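Local coordinates for protein glutamate--tRNA ligase (Elizabethkingia anophelis, PDB 6B1Z) that probably catalyses the ATP-dependent attachment of glutamate to its cognate tRNA as a class I glutamyl-tRNA synthetase, at residues Lys275-Asp287 against Asn292-Pro304. Sequence-based numbering, arbitrary orientation.
Sequences KFGFPVFPLNFTD and NTSAGYREEGYLP
Phe285 and Ser294 form an antiparallel hydrogen-bonded pair, N to O in both directions, and Thr286 with Thr293 the adjoining non-hydrogen-bonded pair, making a two-stranded hairpin whose base continues in Tyr297 N to Phe281 O and Arg298 N to Pro282 O. On one face of the hairpin the threonine hydroxyls meet, OG1 to OG1 at 2.8 Å; on the other, Ser294 CB and OG lie against the CD2-CE2 side of the Phe281 ring. The CA atoms of Gly296 and Leu283 lie 3.9 Å apart, the side-chain-free Gly296 packing its CA against the backbone of Leu283. Asn284 takes the Gly296 N-H on OD1 in its amide plane, while its side-chain amide stacks on the Glu299 carboxylate, planes 12° apart. The bend of Glu299 at chi2 (88°) folds that carboxylate back to Asn284, whose backbone N donates to Glu299 OE2 at 3.0 Å from above the carboxylate plane. Arg298 NH2 reaches the same oxygen from the opposite face in a salt bridge, also at 3.0 Å. Leu283 CD2 covers one face of the guanidinium, 3.6 Å from Arg298 CZ, and NH1 forms a second salt bridge with Glu68, tying the hairpin base to helix 62-73. Farther along, Pro279 CG sits over the Tyr297 ring in a CH-pi contact, 3.5 Å from its centroid and 6° off the normal. One water links Pro279 O to Tyr297 OH; another joins Val280 N, Ser294 OG and Ala295 O. The two donors on OE2 probably favour the ionised form of Glu299, and this charged cluster, with the proline-tyrosine packing and two bridging waters, fastens the base of a catalytic-domain hairpin through side chains as well as backbone.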
loop_
_atom_site.group_PDB
_atom_site.type_symbol
_atom_site.label_atom_id
_atom_site.label_comp_id
_atom_site.label_asym_id
_atom_site.label_seq_id
_atom_site.Cartn_x
_atom_site.Cartn_y
_atom_site.Cartn_z
ATOM N N LYS A 275 5.146 4.617 14.636
ATOM C CA LYS A 275 6.035 5.598 15.249
ATOM C C LYS A 275 5.988 6.965 14.575
ATOM O O LYS A 275 6.305 7.968 15.224
ATOM C CB LYS A 275 7.479 5.083 15.246
ATOM N N PHE A 276 5.579 7.036 13.308
ATOM C CA PHE A 276 5.596 8.300 12.588
ATOM C C PHE A 276 4.218 8.818 12.207
ATOM O O PHE A 276 4.112 9.980 11.800
ATOM C CB PHE A 276 6.462 8.184 11.326
ATOM C CG PHE A 276 7.932 8.085 11.612
ATOM C CD1 PHE A 276 8.665 9.218 11.922
ATOM C CD2 PHE A 276 8.580 6.861 11.583
ATOM C CE1 PHE A 276 10.017 9.133 12.190
ATOM C CE2 PHE A 276 9.932 6.771 11.848
ATOM C CZ PHE A 276 10.651 7.908 12.153
ATOM N N GLY A 277 3.166 8.014 12.352
ATOM C CA GLY A 277 1.821 8.477 12.067
ATOM C C GLY A 277 1.390 8.452 10.612
ATOM O O GLY A 277 0.839 9.434 10.108
ATOM N N PHE A 278 1.630 7.350 9.916
ATOM C CA PHE A 278 1.060 7.152 8.596
ATOM C C PHE A 278 0.536 5.726 8.512
ATOM O O PHE A 278 0.977 4.847 9.265
ATOM C CB PHE A 278 2.060 7.439 7.458
ATOM C CG PHE A 278 3.338 6.641 7.531
ATOM C CD1 PHE A 278 3.404 5.352 7.009
ATOM C CD2 PHE A 278 4.488 7.197 8.069
ATOM C CE1 PHE A 278 4.584 4.623 7.065
ATOM C CE2 PHE A 278 5.670 6.477 8.125
ATOM C CZ PHE A 278 5.717 5.183 7.620
ATOM N N PRO A 279 -0.425 5.472 7.634
ATOM C CA PRO A 279 -0.997 4.131 7.540
ATOM C C PRO A 279 -0.055 3.188 6.810
ATOM O O PRO A 279 0.889 3.594 6.123
ATOM C CB PRO A 279 -2.302 4.346 6.760
ATOM C CG PRO A 279 -2.107 5.607 6.011
ATOM C CD PRO A 279 -1.112 6.443 6.762
ATOM N N VAL A 280 -0.313 1.900 6.991
ATOM C CA VAL A 280 0.500 0.881 6.345
ATOM C C VAL A 280 -0.299 -0.017 5.412
ATOM O O VAL A 280 0.310 -0.690 4.562
ATOM C CB VAL A 280 1.258 0.034 7.386
ATOM C CG1 VAL A 280 2.318 0.887 8.074
ATOM C CG2 VAL A 280 0.295 -0.564 8.400
ATOM N N PHE A 281 -1.625 -0.030 5.499
ATOM C CA PHE A 281 -2.454 -0.847 4.622
ATOM C C PHE A 281 -3.351 0.047 3.772
ATOM O O PHE A 281 -3.729 1.136 4.218
ATOM C CB PHE A 281 -3.319 -1.801 5.460
ATOM C CG PHE A 281 -2.537 -2.576 6.490
ATOM C CD1 PHE A 281 -1.366 -3.238 6.144
ATOM C CD2 PHE A 281 -2.967 -2.617 7.807
ATOM C CE1 PHE A 281 -0.647 -3.953 7.097
ATOM C CE2 PHE A 281 -2.252 -3.329 8.767
ATOM C CZ PHE A 281 -1.093 -3.993 8.406
ATOM N N PRO A 282 -3.714 -0.368 2.548
ATOM C CA PRO A 282 -4.593 0.496 1.735
ATOM C C PRO A 282 -5.966 0.711 2.352
ATOM O O PRO A 282 -6.515 1.818 2.253
ATOM C CB PRO A 282 -4.669 -0.244 0.386
ATOM C CG PRO A 282 -4.343 -1.689 0.725
ATOM C CD PRO A 282 -3.311 -1.591 1.825
ATOM N N LEU A 283 -6.530 -0.315 2.998
ATOM C CA LEU A 283 -7.865 -0.273 3.577
ATOM C C LEU A 283 -7.792 -0.674 5.041
ATOM O O LEU A 283 -6.852 -1.349 5.475
ATOM C CB LEU A 283 -8.827 -1.225 2.845
ATOM C CG LEU A 283 -8.746 -1.317 1.327
ATOM C CD1 LEU A 283 -9.707 -2.394 0.810
ATOM C CD2 LEU A 283 -9.074 0.015 0.687
ATOM N N ASN A 284 -8.821 -0.274 5.792
ATOM C CA ASN A 284 -8.980 -0.707 7.175
ATOM C C ASN A 284 -8.786 -2.213 7.307
ATOM O O ASN A 284 -9.348 -2.989 6.530
ATOM C CB ASN A 284 -10.379 -0.349 7.675
ATOM C CG ASN A 284 -10.467 1.045 8.248
ATOM O OD1 ASN A 284 -9.620 1.892 7.993
ATOM N ND2 ASN A 284 -11.510 1.290 9.029
ATOM N N PHE A 285 -7.995 -2.623 8.298
ATOM C CA PHE A 285 -7.868 -4.037 8.651
ATOM C C PHE A 285 -8.024 -4.219 10.152
ATOM O O PHE A 285 -7.259 -3.644 10.933
ATOM C CB PHE A 285 -6.527 -4.612 8.204
ATOM C CG PHE A 285 -6.350 -6.054 8.580
ATOM C CD1 PHE A 285 -7.059 -7.045 7.920
ATOM C CD2 PHE A 285 -5.497 -6.413 9.614
ATOM C CE1 PHE A 285 -6.910 -8.383 8.277
ATOM C CE2 PHE A 285 -5.339 -7.750 9.976
ATOM C CZ PHE A 285 -6.047 -8.733 9.305
ATOM N N THR A 286 -8.973 -5.065 10.551
ATOM C CA THR A 286 -9.187 -5.407 11.954
ATOM C C THR A 286 -8.495 -6.733 12.247
ATOM O O THR A 286 -8.829 -7.758 11.644
ATOM C CB THR A 286 -10.679 -5.497 12.265
ATOM O OG1 THR A 286 -11.308 -4.241 11.956
ATOM C CG2 THR A 286 -10.898 -5.834 13.736
ATOM N N ASP A 287 -7.517 -6.705 13.143
ATOM C CA ASP A 287 -6.785 -7.915 13.498
ATOM C C ASP A 287 -7.683 -8.845 14.304
ATOM O O ASP A 287 -8.154 -8.458 15.384
ATOM C CB ASP A 287 -5.529 -7.562 14.288
ATOM C CG ASP A 287 -4.738 -8.788 14.706
ATOM O OD1 ASP A 287 -4.558 -9.701 13.872
ATOM O OD2 ASP A 287 -4.289 -8.835 15.870
ATOM N N ASN A 292 -8.313 -4.979 17.238
ATOM C CA ASN A 292 -7.899 -3.610 16.967
ATOM C C ASN A 292 -7.809 -3.375 15.465
ATOM O O ASN A 292 -7.354 -4.245 14.713
ATOM C CB ASN A 292 -6.553 -3.317 17.632
ATOM C CG ASN A 292 -6.654 -3.267 19.150
ATOM O OD1 ASN A 292 -7.669 -2.836 19.701
ATOM N ND2 ASN A 292 -5.601 -3.707 19.831
ATOM N N THR A 293 -8.246 -2.193 15.035
ATOM C CA THR A 293 -8.305 -1.840 13.622
ATOM C C THR A 293 -7.173 -0.884 13.265
ATOM O O THR A 293 -6.995 0.149 13.922
ATOM C CB THR A 293 -9.650 -1.206 13.266
ATOM O OG1 THR A 293 -10.710 -2.112 13.601
ATOM C CG2 THR A 293 -9.712 -0.873 11.770
ATOM N N SER A 294 -6.413 -1.237 12.230
ATOM C CA SER A 294 -5.452 -0.331 11.613
ATOM C C SER A 294 -6.159 0.444 10.501
ATOM O O SER A 294 -6.696 -0.157 9.562
ATOM C CB SER A 294 -4.258 -1.115 11.067
ATOM O OG SER A 294 -3.306 -0.263 10.453
ATOM N N ALA A 295 -6.169 1.776 10.607
ATOM C CA ALA A 295 -6.867 2.601 9.627
ATOM C C ALA A 295 -6.095 2.627 8.314
ATOM O O ALA A 295 -4.878 2.821 8.300
ATOM C CB ALA A 295 -7.052 4.023 10.163
ATOM N N GLY A 296 -6.800 2.416 7.210
ATOM C CA GLY A 296 -6.144 2.369 5.919
ATOM C C GLY A 296 -5.922 3.750 5.307
ATOM O O GLY A 296 -6.480 4.761 5.746
ATOM N N TYR A 297 -5.082 3.772 4.267
ATOM C CA TYR A 297 -4.918 4.981 3.461
ATOM C C TYR A 297 -6.268 5.533 3.019
ATOM O O TYR A 297 -6.522 6.743 3.105
ATOM C CB TYR A 297 -4.045 4.699 2.235
ATOM C CG TYR A 297 -2.548 4.724 2.503
ATOM C CD1 TYR A 297 -1.880 3.592 2.959
ATOM C CD2 TYR A 297 -1.811 5.882 2.281
ATOM C CE1 TYR A 297 -0.510 3.612 3.188
ATOM C CE2 TYR A 297 -0.451 5.909 2.506
ATOM C CZ TYR A 297 0.185 4.779 2.977
ATOM O OH TYR A 297 1.544 4.800 3.198
ATOM N N ARG A 298 -7.157 4.652 2.542
ATOM C CA ARG A 298 -8.452 5.116 2.046
ATOM C C ARG A 298 -9.230 5.847 3.137
ATOM O O ARG A 298 -9.713 6.967 2.931
ATOM C CB ARG A 298 -9.264 3.938 1.498
ATOM C CG ARG A 298 -10.661 4.356 1.006
ATOM C CD ARG A 298 -11.503 3.156 0.585
ATOM N NE ARG A 298 -11.708 2.239 1.704
ATOM C CZ ARG A 298 -12.347 1.077 1.604
ATOM N NH1 ARG A 298 -12.860 0.709 0.438
ATOM N NH2 ARG A 298 -12.466 0.290 2.663
ATOM N N GLU A 299 -9.338 5.240 4.311
ATOM C CA GLU A 299 -10.142 5.822 5.374
ATOM C C GLU A 299 -9.477 7.044 5.994
ATOM O O GLU A 299 -10.182 7.897 6.551
ATOM C CB GLU A 299 -10.428 4.764 6.434
ATOM C CG GLU A 299 -11.352 3.638 5.942
ATOM C CD GLU A 299 -10.614 2.477 5.266
ATOM O OE1 GLU A 299 -9.435 2.629 4.881
ATOM O OE2 GLU A 299 -11.218 1.384 5.150
ATOM N N GLU A 300 -8.150 7.155 5.891
ATOM C CA GLU A 300 -7.439 8.343 6.352
ATOM C C GLU A 300 -7.538 9.499 5.368
ATOM O O GLU A 300 -7.000 10.576 5.647
ATOM C CB GLU A 300 -5.962 8.013 6.614
ATOM C CG GLU A 300 -5.745 7.173 7.869
ATOM C CD GLU A 300 -6.179 7.894 9.136
ATOM O OE1 GLU A 300 -5.801 9.068 9.311
ATOM O OE2 GLU A 300 -6.913 7.296 9.948
ATOM N N GLY A 301 -8.218 9.325 4.240
ATOM C CA GLY A 301 -8.446 10.425 3.324
ATOM C C GLY A 301 -7.479 10.535 2.167
ATOM O O GLY A 301 -7.492 11.559 1.468
ATOM N N TYR A 302 -6.654 9.516 1.925
ATOM C CA TYR A 302 -5.784 9.541 0.751
ATOM C C TYR A 302 -6.604 9.233 -0.492
ATOM O O TYR A 302 -7.405 8.294 -0.504
ATOM C CB TYR A 302 -4.622 8.547 0.897
ATOM C CG TYR A 302 -3.561 8.997 1.879
ATOM C CD1 TYR A 302 -3.701 8.763 3.245
ATOM C CD2 TYR A 302 -2.410 9.657 1.437
ATOM C CE1 TYR A 302 -2.733 9.159 4.149
ATOM C CE2 TYR A 302 -1.426 10.065 2.350
ATOM C CZ TYR A 302 -1.604 9.824 3.692
ATOM O OH TYR A 302 -0.644 10.227 4.600
ATOM N N LEU A 303 -6.460 10.068 -1.515
ATOM C CA LEU A 303 -7.186 9.869 -2.755
ATOM C C LEU A 303 -6.518 8.731 -3.522
ATOM O O LEU A 303 -5.293 8.659 -3.551
ATOM C CB LEU A 303 -7.169 11.154 -3.586
ATOM C CG LEU A 303 -7.730 12.381 -2.859
ATOM C CD1 LEU A 303 -7.381 13.647 -3.629
ATOM C CD2 LEU A 303 -9.231 12.241 -2.671
ATOM N N PRO A 304 -7.284 7.792 -4.091
ATOM C CA PRO A 304 -6.633 6.621 -4.702
ATOM C C PRO A 304 -5.685 6.973 -5.837
ATOM O O PRO A 304 -4.646 6.315 -5.991
ATOM C CB PRO A 304 -7.815 5.765 -5.182
ATOM C CG PRO A 304 -8.994 6.727 -5.280
ATOM C CD PRO A 304 -8.757 7.728 -4.167
HETATM O O HOH W 1 2.673 2.694 4.448
HETATM O O HOH W 2 -3.033 1.004 8.070
#